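PDB 3C2Q: uncharacterized conserved protein from Methanococcus maripaludis S2, which converts L-ornithine to L-proline with release of ammonia, using NAD(+) as cofactor. Local coordinates for residues Val271-Ser281 / Leu292-Asp303; Glu122-Tyr130 / Met158-Ala166. All blocks are in the same frame, centred on the assembly; numbering follows the deposited sequence.

Contact 1: residues Val271-Ser281 / Leu292-Asp303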
loop_
_atom_site.group_PDB
_atom_site.type_symbol
_atom_site.label_atom_id
_atom_site.label_comp_id
_atom_site.label_asym_id
_atom_site.label_seq_id
_atom_site.Cartn_x
_atom_site.Cartn_y
_atom_site.Cartn_z
ATOM N N VAL B 271 7.384 -27.817 -8.240
ATOM C CA VAL B 271 8.286 -26.968 -7.445
ATOM C C VAL B 271 9.149 -27.699 -6.441
ATOM O O VAL B 271 10.221 -27.216 -6.069
ATOM C CB VAL B 271 7.520 -25.865 -6.651
ATOM C CG1 VAL B 271 6.740 -25.027 -7.587
ATOM C CG2 VAL B 271 6.583 -26.472 -5.586
HETATM N N MSE B 272 8.678 -28.853 -5.966
HETATM C CA MSE B 272 9.265 -29.404 -4.750
HETATM C C MSE B 272 10.720 -29.869 -4.922
HETATM O O MSE B 272 11.420 -30.067 -3.930
HETATM C CB MSE B 272 8.372 -30.494 -4.147
HETATM C CG MSE B 272 8.419 -31.780 -4.904
HETATM SE SE MSE B 272 7.017 -33.044 -4.353
HETATM C CE MSE B 272 7.707 -34.460 -5.516
ATOM N N ASP B 273 11.179 -30.008 -6.167
ATOM C CA ASP B 273 12.573 -30.387 -6.422
ATOM C C ASP B 273 13.481 -29.231 -6.905
ATOM O O ASP B 273 14.650 -29.442 -7.256
ATOM C CB ASP B 273 12.618 -31.560 -7.409
ATOM C CG ASP B 273 12.042 -31.205 -8.786
ATOM O OD1 ASP B 273 11.362 -30.154 -8.945
ATOM O OD2 ASP B 273 12.264 -31.999 -9.735
ATOM N N LYS B 274 12.941 -28.011 -6.937
ATOM C CA LYS B 274 13.703 -26.856 -7.411
ATOM C C LYS B 274 14.693 -26.362 -6.345
ATOM O O LYS B 274 14.491 -26.568 -5.140
ATOM C CB LYS B 274 12.724 -25.721 -7.805
ATOM C CG LYS B 274 11.758 -26.117 -8.916
ATOM C CD LYS B 274 12.535 -26.336 -10.242
ATOM C CE LYS B 274 11.617 -26.842 -11.372
ATOM N NZ LYS B 274 11.369 -28.306 -11.244
ATOM N N LYS B 275 15.751 -25.698 -6.777
ATOM C CA LYS B 275 16.673 -25.027 -5.842
ATOM C C LYS B 275 16.220 -23.602 -5.452
ATOM O O LYS B 275 16.583 -23.103 -4.395
ATOM C CB LYS B 275 18.074 -24.943 -6.444
ATOM C CG LYS B 275 18.772 -26.305 -6.567
ATOM C CD LYS B 275 19.214 -26.822 -5.221
ATOM C CE LYS B 275 20.690 -26.484 -4.984
ATOM N NZ LYS B 275 21.620 -27.605 -5.417
HETATM N N MSE B 276 15.442 -22.969 -6.318
HETATM C CA MSE B 276 14.979 -21.589 -6.089
HETATM C C MSE B 276 13.633 -21.355 -6.750
HETATM O O MSE B 276 13.370 -21.859 -7.848
HETATM C CB MSE B 276 15.990 -20.577 -6.633
HETATM C CG MSE B 276 15.585 -19.085 -6.463
HETATM SE SE MSE B 276 17.066 -17.959 -7.186
HETATM C CE MSE B 276 17.227 -16.594 -5.816
ATOM N N VAL B 277 12.784 -20.568 -6.088
ATOM C CA VAL B 277 11.506 -20.187 -6.673
ATOM C C VAL B 277 11.427 -18.667 -6.602
ATOM O O VAL B 277 11.657 -18.092 -5.542
ATOM C CB VAL B 277 10.319 -20.789 -5.938
ATOM C CG1 VAL B 277 8.986 -20.206 -6.536
ATOM C CG2 VAL B 277 10.345 -22.338 -6.046
ATOM N N ILE B 278 11.214 -18.025 -7.742
ATOM C CA ILE B 278 11.077 -16.573 -7.786
ATOM C C ILE B 278 9.627 -16.237 -8.131
ATOM O O ILE B 278 9.119 -16.654 -9.176
ATOM C CB ILE B 278 12.002 -15.911 -8.821
ATOM C CG1 ILE B 278 13.461 -16.260 -8.530
ATOM C CG2 ILE B 278 11.790 -14.367 -8.782
ATOM C CD1 ILE B 278 14.476 -15.745 -9.545
HETATM N N MSE B 279 8.965 -15.503 -7.243
HETATM C CA MSE B 279 7.544 -15.197 -7.393
HETATM C C MSE B 279 7.450 -13.755 -7.840
HETATM O O MSE B 279 8.042 -12.891 -7.184
HETATM C CB MSE B 279 6.828 -15.342 -6.050
HETATM C CG MSE B 279 6.885 -16.761 -5.507
HETATM SE SE MSE B 279 6.703 -16.679 -3.547
HETATM C CE MSE B 279 6.617 -18.658 -3.336
ATOM N N LEU B 280 6.739 -13.497 -8.953
ATOM C CA LEU B 280 6.747 -12.165 -9.585
ATOM C C LEU B 280 5.326 -11.603 -9.701
ATOM O O LEU B 280 4.544 -12.051 -10.543
ATOM C CB LEU B 280 7.369 -12.228 -10.992
ATOM C CG LEU B 280 8.801 -12.777 -11.136
ATOM C CD1 LEU B 280 9.193 -13.096 -12.590
ATOM C CD2 LEU B 280 9.727 -11.721 -10.534
ATOM N N SER B 281 4.993 -10.639 -8.839
ATOM C CA SER B 281 3.726 -9.908 -8.957
ATOM C C SER B 281 2.461 -10.784 -9.030
ATOM O O SER B 281 1.649 -10.667 -9.971
ATOM C CB SER B 281 3.787 -8.992 -10.197
ATOM O OG SER B 281 2.836 -7.970 -10.043
ATOM N N LEU B 292 2.948 -24.957 -0.826
ATOM C CA LEU B 292 3.362 -26.259 -1.350
ATOM C C LEU B 292 4.839 -26.539 -1.189
ATOM O O LEU B 292 5.293 -27.644 -1.498
ATOM C CB LEU B 292 3.046 -26.350 -2.849
ATOM C CG LEU B 292 1.588 -26.153 -3.206
ATOM C CD1 LEU B 292 1.416 -26.134 -4.723
ATOM C CD2 LEU B 292 0.728 -27.260 -2.530
HETATM N N MSE B 293 5.589 -25.554 -0.712
HETATM C CA MSE B 293 7.056 -25.624 -0.716
HETATM C C MSE B 293 7.685 -25.906 0.632
HETATM O O MSE B 293 7.270 -25.339 1.634
HETATM C CB MSE B 293 7.615 -24.266 -1.180
HETATM C CG MSE B 293 7.477 -24.022 -2.674
HETATM SE SE MSE B 293 8.011 -22.110 -2.963
HETATM C CE MSE B 293 9.841 -22.248 -2.319
ATOM N N PRO B 294 8.743 -26.729 0.660
ATOM C CA PRO B 294 9.525 -26.845 1.887
ATOM C C PRO B 294 10.402 -25.600 2.100
ATOM O O PRO B 294 10.711 -24.889 1.131
ATOM C CB PRO B 294 10.401 -28.082 1.622
ATOM C CG PRO B 294 10.557 -28.142 0.194
ATOM C CD PRO B 294 9.266 -27.605 -0.405
ATOM N N SER B 295 10.785 -25.349 3.343
ATOM C CA SER B 295 11.532 -24.137 3.702
ATOM C C SER B 295 12.966 -24.065 3.162
ATOM O O SER B 295 13.570 -22.974 3.158
ATOM C CB SER B 295 11.576 -23.989 5.223
ATOM O OG SER B 295 12.212 -25.133 5.797
ATOM N N TYR B 296 13.521 -25.202 2.715
ATOM C CA TYR B 296 14.907 -25.184 2.244
ATOM C C TYR B 296 15.089 -24.654 0.812
ATOM O O TYR B 296 16.206 -24.436 0.382
ATOM C CB TYR B 296 15.606 -26.558 2.414
ATOM C CG TYR B 296 14.874 -27.732 1.821
ATOM C CD1 TYR B 296 14.780 -27.906 0.427
ATOM C CD2 TYR B 296 14.286 -28.687 2.650
ATOM C CE1 TYR B 296 14.111 -28.987 -0.110
ATOM C CE2 TYR B 296 13.614 -29.781 2.111
ATOM C CZ TYR B 296 13.536 -29.929 0.749
ATOM O OH TYR B 296 12.871 -31.020 0.222
ATOM N N ILE B 297 14.004 -24.449 0.073
ATOM C CA ILE B 297 14.122 -23.916 -1.286
ATOM C C ILE B 297 14.239 -22.390 -1.162
ATOM O O ILE B 297 13.436 -21.754 -0.480
ATOM C CB ILE B 297 12.920 -24.302 -2.160
ATOM C CG1 ILE B 297 12.723 -25.830 -2.165
ATOM C CG2 ILE B 297 13.061 -23.735 -3.616
ATOM C CD1 ILE B 297 11.544 -26.275 -3.017
ATOM N N LYS B 298 15.262 -21.821 -1.783
ATOM C CA LYS B 298 15.426 -20.366 -1.784
ATOM C C LYS B 298 14.158 -19.712 -2.424
ATOM O O LYS B 298 13.736 -20.047 -3.525
ATOM C CB LYS B 298 16.735 -20.013 -2.516
ATOM C CG LYS B 298 17.006 -18.531 -2.722
ATOM C CD LYS B 298 17.934 -17.959 -1.610
ATOM C CE LYS B 298 17.624 -16.503 -1.343
ATOM N NZ LYS B 298 18.879 -15.678 -1.412
ATOM N N THR B 299 13.544 -18.790 -1.703
ATOM C CA THR B 299 12.249 -18.250 -2.098
ATOM C C THR B 299 12.393 -16.732 -2.163
ATOM O O THR B 299 12.804 -16.116 -1.185
ATOM C CB THR B 299 11.224 -18.604 -1.026
ATOM O OG1 THR B 299 11.234 -20.026 -0.859
ATOM C CG2 THR B 299 9.824 -18.168 -1.428
ATOM N N VAL B 300 12.077 -16.152 -3.313
ATOM C CA VAL B 300 12.170 -14.688 -3.510
ATOM C C VAL B 300 10.802 -14.197 -3.979
ATOM O O VAL B 300 10.239 -14.721 -4.947
ATOM C CB VAL B 300 13.250 -14.304 -4.563
ATOM C CG1 VAL B 300 13.312 -12.748 -4.756
ATOM C CG2 VAL B 300 14.613 -14.810 -4.135
ATOM N N CYS B 301 10.241 -13.237 -3.257
ATOM C CA CYS B 301 8.917 -12.736 -3.610
ATOM C C CYS B 301 9.023 -11.250 -3.953
ATOM O O CYS B 301 9.379 -10.412 -3.106
ATOM C CB CYS B 301 7.932 -12.944 -2.454
ATOM S SG CYS B 301 6.239 -12.356 -2.847
ATOM N N VAL B 302 8.763 -10.964 -5.211
ATOM C CA VAL B 302 8.885 -9.624 -5.797
ATOM C C VAL B 302 7.493 -9.063 -6.053
ATOM O O VAL B 302 6.697 -9.663 -6.808
ATOM C CB VAL B 302 9.621 -9.667 -7.152
ATOM C CG1 VAL B 302 9.928 -8.213 -7.597
ATOM C CG2 VAL B 302 10.984 -10.436 -7.038
ATOM N N ASP B 303 7.167 -7.927 -5.428
ATOM C CA ASP B 303 5.898 -7.290 -5.764
ATOM C C ASP B 303 6.002 -5.816 -5.456
ATOM O O ASP B 303 6.815 -5.425 -4.616
ATOM C CB ASP B 303 4.676 -7.886 -5.018
ATOM C CG ASP B 303 3.314 -7.390 -5.667
ATOM O OD1 ASP B 303 3.219 -7.200 -6.912
ATOM O OD2 ASP B 303 2.411 -6.991 -4.969
HETATM O O HOH W 1 10.929 -31.318 -1.465
#

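Contact 2: residues Glu122-Tyr130 / Met158-Ala166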
loop_
_atom_site.group_PDB
_atom_site.type_symbol
_atom_site.label_atom_id
_atom_site.label_comp_id
_atom_site.label_asym_id
_atom_site.label_seq_id
_atom_site.Cartn_x
_atom_site.Cartn_y
_atom_site.Cartn_z
ATOM N N GLU B 122 23.197 -15.734 -7.606
ATOM C CA GLU B 122 22.603 -17.001 -7.236
ATOM C C GLU B 122 21.938 -17.740 -8.407
ATOM O O GLU B 122 22.111 -18.962 -8.544
ATOM C CB GLU B 122 21.650 -16.841 -6.052
ATOM C CG GLU B 122 21.616 -18.089 -5.200
ATOM C CD GLU B 122 20.810 -17.936 -3.919
ATOM O OE1 GLU B 122 20.511 -16.770 -3.515
ATOM O OE2 GLU B 122 20.484 -19.000 -3.318
HETATM N N MSE B 123 21.197 -17.031 -9.260
HETATM C CA MSE B 123 20.580 -17.666 -10.422
HETATM C C MSE B 123 21.664 -18.246 -11.373
HETATM O O MSE B 123 21.493 -19.309 -11.960
HETATM C CB MSE B 123 19.727 -16.669 -11.204
HETATM C CG MSE B 123 18.473 -16.187 -10.450
HETATM SE SE MSE B 123 17.581 -14.834 -11.542
HETATM C CE MSE B 123 17.023 -15.855 -13.102
ATOM N N HIS B 124 22.761 -17.517 -11.521
ATOM C CA HIS B 124 23.862 -17.967 -12.377
ATOM C C HIS B 124 24.482 -19.251 -11.814
ATOM O O HIS B 124 24.667 -20.222 -12.537
ATOM C CB HIS B 124 24.901 -16.863 -12.531
ATOM C CG HIS B 124 25.991 -17.204 -13.498
ATOM N ND1 HIS B 124 25.907 -16.920 -14.844
ATOM C CD2 HIS B 124 27.184 -17.815 -13.311
ATOM C CE1 HIS B 124 27.008 -17.330 -15.444
ATOM N NE2 HIS B 124 27.800 -17.873 -14.536
ATOM N N GLU B 125 24.753 -19.259 -10.515
ATOM C CA GLU B 125 25.275 -20.441 -9.839
ATOM C C GLU B 125 24.324 -21.626 -9.968
ATOM O O GLU B 125 24.751 -22.752 -10.264
ATOM C CB GLU B 125 25.496 -20.142 -8.358
ATOM C CG GLU B 125 26.624 -19.184 -8.084
ATOM C CD GLU B 125 26.693 -18.773 -6.607
ATOM O OE1 GLU B 125 25.674 -18.888 -5.872
ATOM O OE2 GLU B 125 27.769 -18.305 -6.177
ATOM N N ILE B 126 23.033 -21.381 -9.736
ATOM C CA ILE B 126 22.031 -22.430 -9.828
ATOM C C ILE B 126 21.893 -22.984 -11.259
ATOM O O ILE B 126 21.782 -24.208 -11.444
ATOM C CB ILE B 126 20.651 -21.972 -9.213
ATOM C CG1 ILE B 126 20.744 -21.908 -7.682
ATOM C CG2 ILE B 126 19.504 -22.877 -9.683
ATOM C CD1 ILE B 126 19.648 -21.041 -6.992
ATOM N N ARG B 127 21.918 -22.119 -12.264
ATOM C CA ARG B 127 21.846 -22.591 -13.647
ATOM C C ARG B 127 23.050 -23.486 -13.999
ATOM O O ARG B 127 22.867 -24.496 -14.671
ATOM C CB ARG B 127 21.774 -21.463 -14.659
ATOM C CG ARG B 127 21.431 -21.988 -16.046
ATOM C CD ARG B 127 21.649 -20.996 -17.159
ATOM N NE ARG B 127 22.923 -20.286 -17.046
ATOM C CZ ARG B 127 23.384 -19.430 -17.958
ATOM N NH1 ARG B 127 22.692 -19.211 -19.057
ATOM N NH2 ARG B 127 24.550 -18.800 -17.785
ATOM N N GLU B 128 24.245 -23.071 -13.571
ATOM C CA GLU B 128 25.488 -23.845 -13.735
ATOM C C GLU B 128 25.356 -25.247 -13.170
ATOM O O GLU B 128 25.617 -26.211 -13.877
ATOM C CB GLU B 128 26.670 -23.142 -13.065
ATOM C CG GLU B 128 27.178 -21.889 -13.796
ATOM C CD GLU B 128 27.737 -22.182 -15.194
ATOM O OE1 GLU B 128 28.266 -23.302 -15.412
ATOM O OE2 GLU B 128 27.649 -21.293 -16.074
ATOM N N GLU B 129 24.932 -25.358 -11.915
ATOM C CA GLU B 129 24.658 -26.655 -11.298
ATOM C C GLU B 129 23.567 -27.495 -11.980
ATOM O O GLU B 129 23.714 -28.718 -12.116
ATOM C CB GLU B 129 24.371 -26.512 -9.803
ATOM C CG GLU B 129 25.600 -26.115 -8.990
ATOM C CD GLU B 129 26.820 -27.054 -9.225
ATOM O OE1 GLU B 129 26.721 -28.257 -8.849
ATOM O OE2 GLU B 129 27.860 -26.574 -9.779
ATOM N N TYR B 130 22.491 -26.858 -12.428
ATOM C CA TYR B 130 21.475 -27.578 -13.183
ATOM C C TYR B 130 22.040 -28.168 -14.493
ATOM O O TYR B 130 21.689 -29.287 -14.871
ATOM C CB TYR B 130 20.265 -26.694 -13.495
ATOM C CG TYR B 130 19.215 -27.420 -14.288
ATOM C CD1 TYR B 130 18.393 -28.358 -13.677
ATOM C CD2 TYR B 130 19.070 -27.203 -15.645
ATOM C CE1 TYR B 130 17.436 -29.035 -14.394
ATOM C CE2 TYR B 130 18.110 -27.877 -16.383
ATOM C CZ TYR B 130 17.308 -28.793 -15.749
ATOM O OH TYR B 130 16.349 -29.474 -16.456
HETATM N N MSE B 158 15.247 -14.858 -20.228
HETATM C CA MSE B 158 15.768 -15.756 -19.195
HETATM C C MSE B 158 15.408 -17.205 -19.501
HETATM O O MSE B 158 16.231 -18.092 -19.287
HETATM C CB MSE B 158 15.280 -15.359 -17.784
HETATM C CG MSE B 158 15.777 -13.990 -17.369
HETATM SE SE MSE B 158 14.805 -13.377 -15.734
HETATM C CE MSE B 158 15.267 -11.471 -15.881
ATOM N N VAL B 159 14.189 -17.441 -19.976
ATOM C CA VAL B 159 13.776 -18.780 -20.432
ATOM C C VAL B 159 14.673 -19.243 -21.602
ATOM O O VAL B 159 15.255 -20.334 -21.548
ATOM C CB VAL B 159 12.296 -18.807 -20.870
ATOM C CG1 VAL B 159 11.894 -20.202 -21.319
ATOM C CG2 VAL B 159 11.348 -18.374 -19.688
ATOM N N GLU B 160 14.814 -18.375 -22.608
ATOM C CA GLU B 160 15.664 -18.627 -23.772
ATOM C C GLU B 160 17.091 -18.991 -23.354
ATOM O O GLU B 160 17.677 -19.953 -23.882
ATOM C CB GLU B 160 15.616 -17.405 -24.712
ATOM C CG GLU B 160 16.438 -17.557 -25.987
ATOM C CD GLU B 160 16.360 -16.352 -26.913
ATOM O OE1 GLU B 160 15.708 -15.305 -26.579
ATOM O OE2 GLU B 160 16.937 -16.475 -28.023
ATOM N N LEU B 161 17.633 -18.277 -22.366
ATOM C CA LEU B 161 19.012 -18.473 -21.919
ATOM C C LEU B 161 19.228 -19.652 -20.952
ATOM O O LEU B 161 20.350 -19.872 -20.488
ATOM C CB LEU B 161 19.590 -17.190 -21.297
ATOM C CG LEU B 161 19.847 -15.952 -22.185
ATOM C CD1 LEU B 161 20.139 -14.733 -21.328
ATOM C CD2 LEU B 161 20.999 -16.192 -23.171
ATOM N N GLY B 162 18.158 -20.379 -20.641
ATOM C CA GLY B 162 18.250 -21.586 -19.843
ATOM C C GLY B 162 18.199 -21.410 -18.342
ATOM O O GLY B 162 18.456 -22.378 -17.611
ATOM N N TYR B 163 17.849 -20.204 -17.859
ATOM C CA TYR B 163 17.741 -19.973 -16.403
ATOM C C TYR B 163 16.498 -20.585 -15.739
ATOM O O TYR B 163 16.482 -20.794 -14.529
ATOM C CB TYR B 163 17.787 -18.475 -16.061
ATOM C CG TYR B 163 19.122 -17.841 -16.287
ATOM C CD1 TYR B 163 20.127 -17.908 -15.328
ATOM C CD2 TYR B 163 19.388 -17.189 -17.473
ATOM C CE1 TYR B 163 21.381 -17.332 -15.567
ATOM C CE2 TYR B 163 20.625 -16.598 -17.711
ATOM C CZ TYR B 163 21.604 -16.677 -16.762
ATOM O OH TYR B 163 22.824 -16.066 -17.041
ATOM N N ILE B 164 15.471 -20.871 -16.525
ATOM C CA ILE B 164 14.154 -21.184 -15.994
ATOM C C ILE B 164 13.761 -22.626 -16.299
ATOM O O ILE B 164 13.633 -22.961 -17.456
ATOM C CB ILE B 164 13.065 -20.226 -16.612
ATOM C CG1 ILE B 164 13.467 -18.732 -16.486
ATOM C CG2 ILE B 164 11.698 -20.510 -16.023
ATOM C CD1 ILE B 164 13.937 -18.337 -15.120
ATOM N N GLN B 165 13.503 -23.444 -15.270
ATOM C CA GLN B 165 13.103 -24.854 -15.483
ATOM C C GLN B 165 11.599 -25.133 -15.343
ATOM O O GLN B 165 11.118 -26.225 -15.653
ATOM C CB GLN B 165 13.930 -25.775 -14.576
ATOM C CG GLN B 165 15.402 -25.961 -15.027
ATOM C CD GLN B 165 16.232 -24.677 -15.055
ATOM O OE1 GLN B 165 16.437 -24.032 -14.024
ATOM N NE2 GLN B 165 16.709 -24.294 -16.245
ATOM N N ALA B 166 10.829 -24.135 -14.899
ATOM C CA ALA B 166 9.397 -24.288 -14.818
ATOM C C ALA B 166 8.751 -22.929 -14.661
ATOM O O ALA B 166 9.352 -22.028 -14.063
ATOM C CB ALA B 166 8.976 -25.224 -13.618
#

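Contact 1: residues Val271-Ser281 / Leu292-Asp303
Met279 and Val300 lie on neighbouring parallel strands, 276-280 and 298-303, and the nitrogen of Met279 donates to Val300 O at 2.7 Å. Four further backbone bonds of similar length alternate from Val277 to Ser281, while a longer, more bent one from Lys298 N to Lys275 O, 3.2 Å, opens the pairing. The selenomethionine side chain of Met279 shows how one residue can line a sheet face. Its CB rests beside Val300 O, and CG stays near that same oxygen. With CG anti to the carbonyl carbon (chi1 -62°) and the chain extended beyond it, SE is carried over the adjacent strand, where it is 4.1 Å from Cys301 CB and equally near Thr299 CG2. The terminal CE then meets Thr299 CG2 and, at 3.7 Å, the SE of Met293, whose chain runs past in the opposite direction. Met293, bent at its last torsion, brings its own CE to 3.8 Å from Val277 CG2. On the other face Met276 CE reaches Val300 CG2 at 3.6 Å, and Leu280 lies alongside Val302; helix 112-133 covers Met276, and helix 327-342 covers Leu280 and Val302. Where the strands end, Ser281 OG donates to Asp303 OD1, 3.2 Å away and nearly along the C-O axis, while OD2 accepts from Gln305 N. This is the pairing of a beta-alpha-beta crossover in a Rossmann fold. Its chemistry divides the contact: backbone bonds set the register, apolar side chains fill both faces, and the polar end holds the carboxylate of Asp303, a residue that probably binds NAD(+).

Contact 2: residues Glu122-Tyr130 / Met158-Ala166
Arg127 lays its guanidinium flat over the ring of Tyr163, with centres 4.0 Å apart and planes only 11° from parallel, an offset cation-pi stack. Bent at its third torsion (chi3 45°), the arginine also sets CD over the ring face and turns NH1 to Leu161 O, 2.8 Å away and within the guanidinium plane. Nearer the helix, CG of Arg127 passes 3.4 Å from Gly162 O. That same oxygen accepts from Gln165 NE2 at 2.9 Å, the donor standing above the carbonyl plane, and CG of Gln165 in turn sits over the Tyr130 ring, 3.6 Å from its centroid. Met123 CE packs against Tyr163 CB at 4.0 Å, crossing the tyrosine at about a right angle. Further out, Glu342 joins the pair, with a salt bridge to Arg127 NH1 and a hydrogen bond to Tyr163 OH, while Gln165 OE1 accepts from Ile138 N. A leucine in place of Arg127 would probably leave Leu161 O without its donor, Glu342 without its cationic partner and the Tyr163 face less well covered. Gly162, at positive phi, closes helix 152-160 in a Schellman motif, and one cationic group on helix 112-133 joins the carbonyl of Leu161 at that helix end, an aromatic face and a carboxylate.

In the fold
After the N-terminal strands of the mixed sheet, helix 112-133 is the first element of these contacts; the chain then runs through strand 138-142 before contact 2 brings the end of helix 152-160 back against helix 112-133. Strands 166-170 and 241-244 follow, with four helices between them and helix 260-271 after, and only then does contact 1 close the shorter loop around helix 283-292. The two loops are in series, neither nested nor crossed. They meet in space: Lys298 NZ of contact 1 forms a 2.9 Å salt bridge with Glu122 OE1 of contact 2, and Ile278 and Met276 pack on Met123 and Ile126. Helix 112-133 therefore joins strands 276-280 and 298-303 to the 158-166 turn.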